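Local coordinates for DBF2 kinase activator protein MOB1 (Saccharomyces cerevisiae, PDB 2HJN) that binds and activates the protein kinase DBF2, enabling its phosphorylation by CDC15 in late anaphase within the mitotic exit network, at residues N25-S29 with V136-R141; P3-T7 with N113-L118; E150-P154 with F165-I170. All blocks are in the same frame, centred on the assembly; numbering follows the deposited sequence.

Contact 1: N25-S29 with V136-R141; sequences NYTPS and VECLMR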
ATOM      1  N   ASN A  25      13.524   1.354  -9.823  1.00 24.63           N
ATOM      2  CA  ASN A  25      12.806   0.874  -8.634  1.00 22.26           C
ATOM      3  C   ASN A  25      11.884  -0.313  -8.954  1.00 20.12           C
ATOM      4  O   ASN A  25      11.463  -0.492 -10.081  1.00 19.85           O
ATOM      5  CB  ASN A  25      11.942   1.997  -8.005  1.00 21.63           C
ATOM      6  CG  ASN A  25      12.719   3.252  -7.715  1.00 25.42           C
ATOM      7  OD1 ASN A  25      13.961   3.250  -7.645  1.00 27.29           O
ATOM      8  ND2 ASN A  25      11.989   4.360  -7.579  1.00 27.52           N
ATOM      9  N   TYR A  26      11.511  -1.080  -7.935  1.00 18.26           N
ATOM     10  CA  TYR A  26      10.566  -2.185  -8.087  1.00 15.07           C
ATOM     11  C   TYR A  26       9.232  -1.678  -8.703  1.00 14.98           C
ATOM     12  O   TYR A  26       8.705  -0.652  -8.259  1.00 12.82           O
ATOM     13  CB  TYR A  26      10.311  -2.844  -6.718  1.00 13.69           C
ATOM     14  CG  TYR A  26       9.224  -3.914  -6.773  1.00 14.34           C
ATOM     15  CD1 TYR A  26       9.407  -5.078  -7.528  1.00 13.63           C
ATOM     16  CD2 TYR A  26       7.993  -3.741  -6.126  1.00 11.58           C
ATOM     17  CE1 TYR A  26       8.388  -6.062  -7.637  1.00 13.28           C
ATOM     18  CE2 TYR A  26       6.969  -4.752  -6.224  1.00 13.02           C
ATOM     19  CZ  TYR A  26       7.183  -5.882  -6.983  1.00 14.01           C
ATOM     20  OH  TYR A  26       6.235  -6.882  -7.093  1.00 16.66           O
ATOM     21  N   THR A  27       8.786  -2.359  -9.780  1.00 15.09           N
ATOM     22  CA  THR A  27       7.436  -2.184 -10.374  1.00 15.92           C
ATOM     23  C   THR A  27       6.400  -3.203  -9.836  1.00 14.77           C
ATOM     24  O   THR A  27       6.518  -4.406 -10.045  1.00 14.97           O
ATOM     25  CB  THR A  27       7.478  -2.227 -11.949  1.00 17.34           C
ATOM     26  OG1 THR A  27       8.463  -1.300 -12.423  1.00 19.00           O
ATOM     27  CG2 THR A  27       6.106  -1.817 -12.553  1.00 16.98           C
ATOM     28  N   PRO A  28       5.366  -2.724  -9.098  1.00 15.11           N
ATOM     29  CA  PRO A  28       4.407  -3.718  -8.615  1.00 14.08           C
ATOM     30  C   PRO A  28       3.579  -4.370  -9.732  1.00 15.38           C
ATOM     31  O   PRO A  28       3.412  -3.796 -10.794  1.00 14.86           O
ATOM     32  CB  PRO A  28       3.544  -2.914  -7.598  1.00 15.12           C
ATOM     33  CG  PRO A  28       4.429  -1.655  -7.241  1.00 14.06           C
ATOM     34  CD  PRO A  28       5.051  -1.366  -8.615  1.00 14.88           C
ATOM     35  N   SER A  29       3.157  -5.611  -9.516  1.00 14.64           N
ATOM     36  CA  SER A  29       2.209  -6.332 -10.343  1.00 15.64           C
ATOM     37  C   SER A  29       1.404  -7.277  -9.429  1.00 15.82           C
ATOM     38  O   SER A  29       1.955  -8.161  -8.791  1.00 17.07           O
ATOM     39  CB  SER A  29       2.884  -7.189 -11.437  1.00 16.28           C
ATOM     40  OG  SER A  29       1.910  -7.898 -12.231  1.00 14.73           O
ATOM     41  N   VAL A 136      14.530  -7.703  -6.090  1.00 13.70           N
ATOM     42  CA  VAL A 136      13.097  -7.827  -5.777  1.00 14.52           C
ATOM     43  C   VAL A 136      12.264  -7.950  -7.058  1.00 14.26           C
ATOM     44  O   VAL A 136      11.450  -8.875  -7.207  1.00 14.63           O
ATOM     45  CB  VAL A 136      12.619  -6.675  -4.837  1.00 13.98           C
ATOM     46  CG1 VAL A 136      11.059  -6.770  -4.559  1.00 11.55           C
ATOM     47  CG2 VAL A 136      13.368  -6.766  -3.529  1.00 14.03           C
ATOM     48  N   GLU A 137      12.577  -7.096  -8.027  1.00 14.29           N
ATOM     49  CA  GLU A 137      11.979  -7.180  -9.339  1.00 13.15           C
ATOM     50  C   GLU A 137      12.099  -8.558  -9.971  1.00 13.27           C
ATOM     51  O   GLU A 137      11.091  -9.130 -10.391  1.00 11.67           O
ATOM     52  CB  GLU A 137      12.556  -6.071 -10.260  1.00 15.04           C
ATOM     53  CG  GLU A 137      12.008  -6.055 -11.686  1.00 16.66           C
ATOM     54  CD  GLU A 137      10.596  -5.505 -11.805  1.00 20.32           C
ATOM     55  OE1 GLU A 137      10.281  -4.586 -11.051  1.00 23.01           O
ATOM     56  OE2 GLU A 137       9.804  -5.958 -12.679  1.00 19.67           O
ATOM     57  N   CYS A 138      13.333  -9.074 -10.095  1.00 13.99           N
ATOM     58  CA  CYS A 138      13.609 -10.392 -10.684  1.00 13.88           C
ATOM     59  C   CYS A 138      12.868 -11.508  -9.937  1.00 14.40           C
ATOM     60  O   CYS A 138      12.291 -12.418 -10.561  1.00 15.57           O
ATOM     61  CB  CYS A 138      15.125 -10.666 -10.607  1.00 13.97           C
ATOM     62  SG  CYS A 138      16.147  -9.696 -11.808  1.00 20.77           S
ATOM     63  N   LEU A 139      12.948 -11.484  -8.600  1.00 13.84           N
ATOM     64  CA  LEU A 139      12.327 -12.500  -7.773  1.00 13.89           C
ATOM     65  C   LEU A 139      10.829 -12.509  -7.942  1.00 13.10           C
ATOM     66  O   LEU A 139      10.257 -13.586  -8.115  1.00 13.12           O
ATOM     67  CB  LEU A 139      12.642 -12.351  -6.271  1.00 14.49           C
ATOM     68  CG  LEU A 139      12.035 -13.248  -5.183  1.00 16.21           C
ATOM     69  CD1 LEU A 139      12.862 -13.147  -3.890  1.00 19.57           C
ATOM     70  CD2 LEU A 139      10.673 -12.842  -4.749  1.00 20.93           C
HETATM   71  N   MSE A 140      10.192 -11.344  -7.823  1.00 12.55           N
HETATM   72  CA  MSE A 140       8.710 -11.256  -7.911  1.00 13.00           C
HETATM   73  C   MSE A 140       8.220 -11.639  -9.299  1.00 13.46           C
HETATM   74  O   MSE A 140       7.236 -12.354  -9.410  1.00 14.65           O
HETATM   75  CB  MSE A 140       8.219  -9.857  -7.573  1.00 12.43           C
HETATM   76  CG  MSE A 140       8.544  -9.438  -6.137  1.00 13.90           C
HETATM   77 SE   MSE A 140       7.669 -10.538  -4.706  1.00 18.39          SE
HETATM   78  CE  MSE A 140       6.106  -9.381  -4.591  1.00 17.25           C
ATOM     79  N   ARG A 141       8.881 -11.164 -10.359  1.00 14.64           N
ATOM     80  CA  ARG A 141       8.535 -11.582 -11.744  1.00 15.46           C
ATOM     81  C   ARG A 141       8.743 -13.100 -11.932  1.00 15.22           C
ATOM     82  O   ARG A 141       7.998 -13.727 -12.647  1.00 15.01           O
ATOM     83  CB  ARG A 141       9.355 -10.828 -12.828  1.00 15.79           C
ATOM     84  CG  ARG A 141       9.013  -9.306 -13.076  1.00 17.13           C
ATOM     85  CD  ARG A 141       7.507  -8.913 -13.174  1.00 16.31           C
ATOM     86  NE  ARG A 141       6.774  -8.892 -11.886  1.00 15.06           N
ATOM     87  CZ  ARG A 141       6.852  -7.964 -10.946  1.00 12.31           C
ATOM     88  NH1 ARG A 141       7.666  -6.922 -11.041  1.00 13.00           N
ATOM     89  NH2 ARG A 141       6.112  -8.095  -9.860  1.00 13.98           N
TER
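The ring of Y26 lies against one side of helix 132-147, with V136 over one face and R141 at its hydroxyl. CG1 of V136 sits 4.1 Å from the ring centroid, a CH-pi contact offset toward the CD1 side. The M140 side chain (selenomethionine) runs at about a right angle to that of Y26 and brings CG to 3.7 Å from Y26 CE1. At the far end of the ring, NH2 of R141 donates to Y26 OH over 3.0 Å, the oxygen lying close to the guanidinium plane. Backbone atoms of the loop are gripped as well: T27 N gives a nearly straight bond (168°) to OE1 of E137 at 3.0 Å, while NH1 of R141 reaches T27 O only weakly.

These two helix side chains hold each other. E137 bends at its second torsion (chi2 75°), which turns the carboxylate so that OE1 meets T27 N and OE2 meets NH1 of R141 in a 2.9 Å salt bridge. One face of the guanidinium is covered by S29 CB. Q144, one turn further on, takes NE of R141 and also bonds S29 OG; N91 bonds Y26 OH and S29 N. The loop 25-29 thus lies across helices 132-147 and 75-97, with M140 touching Y87 and I90 of the latter and L177 of helix 165-187, while V136 approaches the zinc ligand H183.

Contact 2: P3-T7 with N113-L118; sequences PVLTT and NEYEYL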
ATOM      1  N   PRO A   3      20.651 -17.803  -3.253  1.00 32.06           N
ATOM      2  CA  PRO A   3      21.652 -17.901  -2.270  1.00 31.20           C
ATOM      3  C   PRO A   3      22.212 -16.855  -1.374  1.00 30.77           C
ATOM      4  O   PRO A   3      22.047 -15.669  -1.588  1.00 31.95           O
ATOM      5  CB  PRO A   3      22.476 -19.079  -2.710  1.00 30.12           C
ATOM      6  CG  PRO A   3      21.239 -20.066  -2.795  1.00 32.53           C
ATOM      7  CD  PRO A   3      20.040 -19.142  -3.321  1.00 32.31           C
ATOM      8  N   VAL A   4      22.741 -17.368  -0.279  1.00 29.38           N
ATOM      9  CA  VAL A   4      22.839 -16.630   0.934  1.00 28.56           C
ATOM     10  C   VAL A   4      24.328 -16.505   1.162  1.00 28.37           C
ATOM     11  O   VAL A   4      25.082 -17.476   1.034  1.00 26.70           O
ATOM     12  CB  VAL A   4      22.070 -17.361   2.089  1.00 28.58           C
ATOM     13  CG1 VAL A   4      22.081 -16.561   3.352  1.00 27.58           C
ATOM     14  CG2 VAL A   4      20.606 -17.703   1.662  1.00 27.94           C
ATOM     15  N   LEU A   5      24.737 -15.268   1.388  1.00 28.87           N
ATOM     16  CA  LEU A   5      26.114 -14.934   1.721  1.00 29.94           C
ATOM     17  C   LEU A   5      26.147 -14.303   3.130  1.00 31.19           C
ATOM     18  O   LEU A   5      25.737 -13.151   3.342  1.00 30.75           O
ATOM     19  CB  LEU A   5      26.732 -14.070   0.613  1.00 29.56           C
ATOM     20  CG  LEU A   5      28.186 -13.613   0.811  1.00 29.60           C
ATOM     21  CD1 LEU A   5      29.159 -14.822   1.083  1.00 29.33           C
ATOM     22  CD2 LEU A   5      28.627 -12.708  -0.373  1.00 25.46           C
ATOM     23  N   THR A   6      26.553 -15.105   4.118  1.00 32.41           N
ATOM     24  CA  THR A   6      26.532 -14.684   5.524  1.00 33.33           C
ATOM     25  C   THR A   6      27.918 -14.192   5.939  1.00 33.86           C
ATOM     26  O   THR A   6      28.941 -14.823   5.620  1.00 33.55           O
ATOM     27  CB  THR A   6      26.070 -15.835   6.438  1.00 34.21           C
ATOM     28  OG1 THR A   6      24.880 -16.424   5.891  1.00 33.57           O
ATOM     29  CG2 THR A   6      25.783 -15.355   7.868  1.00 34.49           C
ATOM     30  N   THR A   7      27.955 -13.060   6.638  1.00 33.66           N
ATOM     31  CA  THR A   7      29.224 -12.469   7.054  1.00 34.32           C
ATOM     32  C   THR A   7      29.134 -12.026   8.505  1.00 34.05           C
ATOM     33  O   THR A   7      28.898 -10.847   8.793  1.00 33.96           O
ATOM     34  CB  THR A   7      29.613 -11.280   6.162  1.00 34.56           C
ATOM     35  OG1 THR A   7      28.541 -10.339   6.167  1.00 36.47           O
ATOM     36  CG2 THR A   7      29.882 -11.712   4.703  1.00 35.96           C
ATOM     37  N   ASN A 113      24.121  -5.892   7.632  1.00 25.28           N
ATOM     38  CA  ASN A 113      25.418  -6.266   7.024  1.00 27.50           C
ATOM     39  C   ASN A 113      25.914  -7.720   7.238  1.00 27.55           C
ATOM     40  O   ASN A 113      26.936  -8.106   6.656  1.00 29.58           O
ATOM     41  CB  ASN A 113      26.498  -5.232   7.344  1.00 28.17           C
ATOM     42  CG  ASN A 113      26.258  -3.891   6.631  1.00 30.73           C
ATOM     43  OD1 ASN A 113      25.954  -3.864   5.438  1.00 34.71           O
ATOM     44  ND2 ASN A 113      26.405  -2.782   7.356  1.00 30.45           N
ATOM     45  N   GLU A 114      25.183  -8.539   7.993  1.00 26.36           N
ATOM     46  CA  GLU A 114      25.544  -9.959   8.139  1.00 26.67           C
ATOM     47  C   GLU A 114      24.971 -10.894   7.067  1.00 25.38           C
ATOM     48  O   GLU A 114      25.435 -12.031   6.960  1.00 24.48           O
ATOM     49  CB  GLU A 114      25.208 -10.536   9.543  1.00 26.85           C
ATOM     50  CG  GLU A 114      25.571  -9.639  10.797  1.00 32.77           C
ATOM     51  CD  GLU A 114      26.888  -8.866  10.719  1.00 39.16           C
ATOM     52  OE1 GLU A 114      27.965  -9.476  10.890  1.00 44.45           O
ATOM     53  OE2 GLU A 114      26.853  -7.619  10.554  1.00 43.87           O
ATOM     54  N   TYR A 115      23.939 -10.453   6.336  1.00 22.75           N
ATOM     55  CA  TYR A 115      23.291 -11.294   5.331  1.00 23.10           C
ATOM     56  C   TYR A 115      23.168 -10.576   4.006  1.00 22.02           C
ATOM     57  O   TYR A 115      22.560  -9.515   3.948  1.00 20.06           O
ATOM     58  CB  TYR A 115      21.880 -11.703   5.775  1.00 25.01           C
ATOM     59  CG  TYR A 115      21.886 -12.569   7.005  1.00 27.73           C
ATOM     60  CD1 TYR A 115      21.955 -12.016   8.273  1.00 29.40           C
ATOM     61  CD2 TYR A 115      21.856 -13.956   6.893  1.00 30.56           C
ATOM     62  CE1 TYR A 115      21.994 -12.828   9.421  1.00 30.97           C
ATOM     63  CE2 TYR A 115      21.909 -14.775   8.026  1.00 30.56           C
ATOM     64  CZ  TYR A 115      21.965 -14.213   9.267  1.00 29.66           C
ATOM     65  OH  TYR A 115      21.995 -15.061  10.362  1.00 31.46           O
ATOM     66  N   GLU A 116      23.737 -11.164   2.960  1.00 20.41           N
ATOM     67  CA  GLU A 116      23.545 -10.694   1.574  1.00 20.28           C
ATOM     68  C   GLU A 116      22.873 -11.816   0.763  1.00 20.24           C
ATOM     69  O   GLU A 116      23.293 -12.991   0.866  1.00 21.16           O
ATOM     70  CB  GLU A 116      24.879 -10.227   0.943  1.00 19.39           C
ATOM     71  CG  GLU A 116      24.661  -9.909  -0.519  1.00 21.82           C
ATOM     72  CD  GLU A 116      25.777  -9.215  -1.241  1.00 24.85           C
ATOM     73  OE1 GLU A 116      26.925  -9.159  -0.728  1.00 24.30           O
ATOM     74  OE2 GLU A 116      25.485  -8.756  -2.379  1.00 26.40           O
ATOM     75  N   TYR A 117      21.820 -11.499   0.009  1.00 19.10           N
ATOM     76  CA  TYR A 117      21.153 -12.497  -0.841  1.00 19.66           C
ATOM     77  C   TYR A 117      21.447 -12.290  -2.306  1.00 19.40           C
ATOM     78  O   TYR A 117      21.442 -11.174  -2.773  1.00 20.94           O
ATOM     79  CB  TYR A 117      19.622 -12.517  -0.616  1.00 19.02           C
ATOM     80  CG  TYR A 117      19.267 -12.680   0.841  1.00 17.53           C
ATOM     81  CD1 TYR A 117      18.778 -11.621   1.574  1.00 21.04           C
ATOM     82  CD2 TYR A 117      19.469 -13.902   1.490  1.00 16.23           C
ATOM     83  CE1 TYR A 117      18.462 -11.797   2.956  1.00 19.51           C
ATOM     84  CE2 TYR A 117      19.141 -14.086   2.805  1.00 17.86           C
ATOM     85  CZ  TYR A 117      18.660 -13.041   3.539  1.00 18.37           C
ATOM     86  OH  TYR A 117      18.366 -13.231   4.870  1.00 22.07           O
ATOM     87  N   LEU A 118      21.678 -13.381  -3.026  1.00 19.98           N
ATOM     88  CA  LEU A 118      22.200 -13.345  -4.388  1.00 19.26           C
ATOM     89  C   LEU A 118      21.188 -13.911  -5.373  1.00 21.20           C
ATOM     90  O   LEU A 118      20.301 -14.688  -4.972  1.00 21.46           O
ATOM     91  CB  LEU A 118      23.520 -14.152  -4.464  1.00 18.62           C
ATOM     92  CG  LEU A 118      24.608 -13.937  -3.432  1.00 18.57           C
ATOM     93  CD1 LEU A 118      25.750 -14.992  -3.568  1.00 20.28           C
ATOM     94  CD2 LEU A 118      25.195 -12.556  -3.493  1.00 20.02           C
TER
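N113 and E114 meet T7 where the two segments begin to pair. The carbonyl O of N113 lies 2.8 Å from T7 OG1, and E114 bends at its second torsion (chi2 -39°), curling the carboxylate toward T7. E114 O accepts the amide of T7 at 2.7 Å and also receives a CA-H...O contact from T6.

Y115 and T6 form a non-hydrogen-bonded antiparallel pair. The two side chains run side by side, and CG2 of T6 lies over one face of the tyrosine ring, 3.9 Å from CE2; V4 CG1 approaches the edge of the same ring more distantly.

E116 is bonded to L5 in both directions: its N donates to L5 O at 2.8 Å, and its O receives L5 N at 2.7 Å. This hydrogen-bonded pair lies at the middle of a two-stranded antiparallel sheet, a small addition to a largely helical MOB fold in which the N-terminal strand 4-6 pairs with 115-117. The extended E116 side chain runs beside L5, while its carboxylate has a weak hydrogen bond with S129 and a long, weak ion pair with R108.

Y117 shares the face of Y115, V4 and T6. Both methyls of V4 meet its ring along the CD2-CE2 side, CG1 at 3.9 Å from CE2 and CG2 in the ring plane at its edge. R179 of helix 165-187 touches Y117, V4 and P3, and P225 touches both tyrosines.

L118 N donates to P3 O at 2.7 Å, and its CB and CG rest against that same oxygen.

Contact 3: E150-P154 with F165-I170; sequences ESLFP and FIQRVI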
ATOM      1  N   GLU A 150       0.970 -23.451 -16.183  1.00 23.18           N
ATOM      2  CA  GLU A 150      -0.096 -24.470 -16.043  1.00 25.17           C
ATOM      3  C   GLU A 150       0.347 -25.873 -15.551  1.00 25.34           C
ATOM      4  O   GLU A 150      -0.428 -26.601 -14.899  1.00 25.08           O
ATOM      5  CB  GLU A 150      -0.867 -24.574 -17.381  1.00 26.52           C
ATOM      6  CG  GLU A 150      -2.036 -25.522 -17.370  1.00 31.42           C
ATOM      7  CD  GLU A 150      -3.228 -24.975 -16.631  1.00 37.03           C
ATOM      8  OE1 GLU A 150      -3.939 -25.765 -15.963  1.00 40.49           O
ATOM      9  OE2 GLU A 150      -3.469 -23.764 -16.730  1.00 40.12           O
ATOM     10  N   SER A 151       1.599 -26.224 -15.819  1.00 24.35           N
ATOM     11  CA  SER A 151       2.160 -27.501 -15.348  1.00 25.31           C
ATOM     12  C   SER A 151       2.556 -27.486 -13.856  1.00 25.50           C
ATOM     13  O   SER A 151       2.942 -28.530 -13.292  1.00 24.84           O
ATOM     14  CB  SER A 151       3.393 -27.885 -16.192  1.00 25.66           C
ATOM     15  OG  SER A 151       4.571 -27.171 -15.782  1.00 25.90           O
ATOM     16  N   LEU A 152       2.518 -26.296 -13.233  1.00 24.23           N
ATOM     17  CA  LEU A 152       2.893 -26.171 -11.836  1.00 24.19           C
ATOM     18  C   LEU A 152       1.655 -25.829 -11.040  1.00 24.93           C
ATOM     19  O   LEU A 152       1.315 -26.526 -10.088  1.00 24.59           O
ATOM     20  CB  LEU A 152       4.018 -25.131 -11.650  1.00 24.37           C
ATOM     21  CG  LEU A 152       5.393 -25.427 -12.284  1.00 24.59           C
ATOM     22  CD1 LEU A 152       6.363 -24.269 -12.048  1.00 23.54           C
ATOM     23  CD2 LEU A 152       6.058 -26.794 -11.859  1.00 22.76           C
ATOM     24  N   PHE A 153       0.967 -24.773 -11.489  1.00 24.62           N
ATOM     25  CA  PHE A 153      -0.214 -24.250 -10.879  1.00 25.51           C
ATOM     26  C   PHE A 153      -1.369 -24.414 -11.880  1.00 27.17           C
ATOM     27  O   PHE A 153      -1.563 -23.558 -12.748  1.00 26.87           O
ATOM     28  CB  PHE A 153       0.015 -22.766 -10.522  1.00 24.31           C
ATOM     29  CG  PHE A 153       0.854 -22.547  -9.262  1.00 22.26           C
ATOM     30  CD1 PHE A 153       2.241 -22.555  -9.310  1.00 21.01           C
ATOM     31  CD2 PHE A 153       0.236 -22.274  -8.050  1.00 19.72           C
ATOM     32  CE1 PHE A 153       3.033 -22.327  -8.132  1.00 17.51           C
ATOM     33  CE2 PHE A 153       0.998 -22.047  -6.890  1.00 22.68           C
ATOM     34  CZ  PHE A 153       2.412 -22.099  -6.943  1.00 19.07           C
ATOM     35  N   PRO A 154      -2.104 -25.531 -11.798  1.00 29.05           N
ATOM     36  CA  PRO A 154      -3.159 -25.766 -12.793  1.00 32.02           C
ATOM     37  C   PRO A 154      -4.200 -24.627 -12.802  1.00 34.53           C
ATOM     38  O   PRO A 154      -4.693 -24.221 -11.742  1.00 35.97           O
ATOM     39  CB  PRO A 154      -3.769 -27.108 -12.364  1.00 32.28           C
ATOM     40  CG  PRO A 154      -3.221 -27.385 -10.993  1.00 30.15           C
ATOM     41  CD  PRO A 154      -1.989 -26.622 -10.825  1.00 29.42           C
ATOM     42  N   PHE A 165       5.028 -31.228  -5.619  1.00 25.24           N
ATOM     43  CA  PHE A 165       4.552 -29.832  -5.617  1.00 23.87           C
ATOM     44  C   PHE A 165       5.005 -29.055  -4.387  1.00 23.79           C
ATOM     45  O   PHE A 165       5.603 -28.018  -4.529  1.00 23.82           O
ATOM     46  CB  PHE A 165       3.035 -29.765  -5.771  1.00 22.90           C
ATOM     47  CG  PHE A 165       2.465 -28.343  -5.786  1.00 22.05           C
ATOM     48  CD1 PHE A 165       2.695 -27.474  -6.876  1.00 19.16           C
ATOM     49  CD2 PHE A 165       1.665 -27.907  -4.741  1.00 19.51           C
ATOM     50  CE1 PHE A 165       2.160 -26.185  -6.896  1.00 19.91           C
ATOM     51  CE2 PHE A 165       1.114 -26.612  -4.754  1.00 20.18           C
ATOM     52  CZ  PHE A 165       1.355 -25.763  -5.820  1.00 18.44           C
ATOM     53  N   ILE A 166       4.729 -29.557  -3.181  1.00 25.15           N
ATOM     54  CA  ILE A 166       5.042 -28.786  -1.967  1.00 25.88           C
ATOM     55  C   ILE A 166       6.547 -28.549  -1.807  1.00 26.01           C
ATOM     56  O   ILE A 166       6.989 -27.456  -1.485  1.00 25.62           O
ATOM     57  CB  ILE A 166       4.469 -29.443  -0.734  1.00 25.54           C
ATOM     58  CG1 ILE A 166       2.967 -29.356  -0.790  1.00 25.32           C
ATOM     59  CG2 ILE A 166       4.881 -28.693   0.504  1.00 26.04           C
ATOM     60  CD1 ILE A 166       2.281 -30.364   0.087  1.00 29.30           C
ATOM     61  N   GLN A 167       7.343 -29.571  -2.089  1.00 26.10           N
ATOM     62  CA  GLN A 167       8.786 -29.499  -1.851  1.00 25.50           C
ATOM     63  C   GLN A 167       9.523 -28.786  -2.950  1.00 24.39           C
ATOM     64  O   GLN A 167      10.496 -28.064  -2.688  1.00 23.54           O
ATOM     65  CB  GLN A 167       9.367 -30.924  -1.725  1.00 27.53           C
ATOM     66  CG  GLN A 167       8.693 -31.789  -0.614  1.00 32.02           C
ATOM     67  CD  GLN A 167       7.251 -32.183  -0.921  1.00 38.74           C
ATOM     68  OE1 GLN A 167       6.886 -32.511  -2.070  1.00 40.89           O
ATOM     69  NE2 GLN A 167       6.415 -32.156   0.118  1.00 42.70           N
ATOM     70  N   ARG A 168       9.088 -29.010  -4.187  1.00 22.15           N
ATOM     71  CA  ARG A 168       9.798 -28.520  -5.365  1.00 21.78           C
ATOM     72  C   ARG A 168       9.298 -27.161  -5.865  1.00 21.27           C
ATOM     73  O   ARG A 168      10.007 -26.477  -6.602  1.00 20.93           O
ATOM     74  CB  ARG A 168       9.674 -29.518  -6.484  1.00 22.71           C
ATOM     75  N   VAL A 169       8.061 -26.803  -5.534  1.00 19.82           N
ATOM     76  CA  VAL A 169       7.512 -25.517  -6.018  1.00 18.70           C
ATOM     77  C   VAL A 169       7.217 -24.556  -4.871  1.00 18.31           C
ATOM     78  O   VAL A 169       7.748 -23.426  -4.841  1.00 17.22           O
ATOM     79  CB  VAL A 169       6.227 -25.704  -6.847  1.00 19.34           C
ATOM     80  CG1 VAL A 169       5.841 -24.373  -7.551  1.00 19.44           C
ATOM     81  CG2 VAL A 169       6.396 -26.809  -7.928  1.00 18.59           C
ATOM     82  N   ILE A 170       6.385 -25.009  -3.928  1.00 18.00           N
ATOM     83  CA  ILE A 170       5.956 -24.162  -2.790  1.00 17.51           C
ATOM     84  C   ILE A 170       7.138 -23.712  -1.894  1.00 17.82           C
ATOM     85  O   ILE A 170       7.335 -22.490  -1.637  1.00 17.10           O
ATOM     86  CB  ILE A 170       4.791 -24.825  -1.975  1.00 17.97           C
ATOM     87  CG1 ILE A 170       3.475 -24.939  -2.797  1.00 15.38           C
ATOM     88  CG2 ILE A 170       4.547 -24.078  -0.653  1.00 17.62           C
ATOM     89  CD1 ILE A 170       2.718 -23.542  -3.068  1.00 11.27           C
TER
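F153 meets F165 edge to face: the CE1-CZ edge of F165 points at the face of F153, with planes at 75° and centroids 5.3 Å apart. With CG anti to its backbone N (chi1 -180°), F165 reaches out from the first turn of helix 165-187 toward the loop, and its CE1 sits over the centre of the F153 ring.

V169, one turn along, is the second partner of that ring. Its CG1 packs 3.5 Å from F153 CE1, and its other methyl, CG2, turns to L152, meeting CD2 at 3.9 Å. The two branches of one valine thus serve adjacent loop residues. I170 adds CD1 at the CZ end of F153.

The helix here makes a wider pi-type turn, with F165 O accepting from both V169 N and I170 N. F147 meets F153 edge to face, and F161 meets F165, so the pair belongs to a larger aromatic cluster.

No hydrogen bond crosses the contact. L152 O lies 3.3 Å from F165 CE1, buried with no polar partner in the model; cohesion therefore rests on apolar and aromatic packing, and the C-H at F165 CE1 may offer that oxygen slight compensation at most.

From the N terminus, strand 4-6 (contact 2) comes first and pairs with 115-117, about a hundred residues later, to complete the small sheet. Loop 25-29 comes next, and its partner on helix 132-147 follows strand 115-117, so contacts 1 and 2 cross: each begins before the other is closed. Both bring the N-terminal region back onto the later chain, contact 1 on helix 132-147 and contact 2 on strand 115-117, the first partly buried, the second at the surface, both with a side chain near H183, their centres about 20 Å apart. Contact 3 follows in series, closing the short connection between helices 132-147 and 165-187, its centre about 27 Å from that of contact 2.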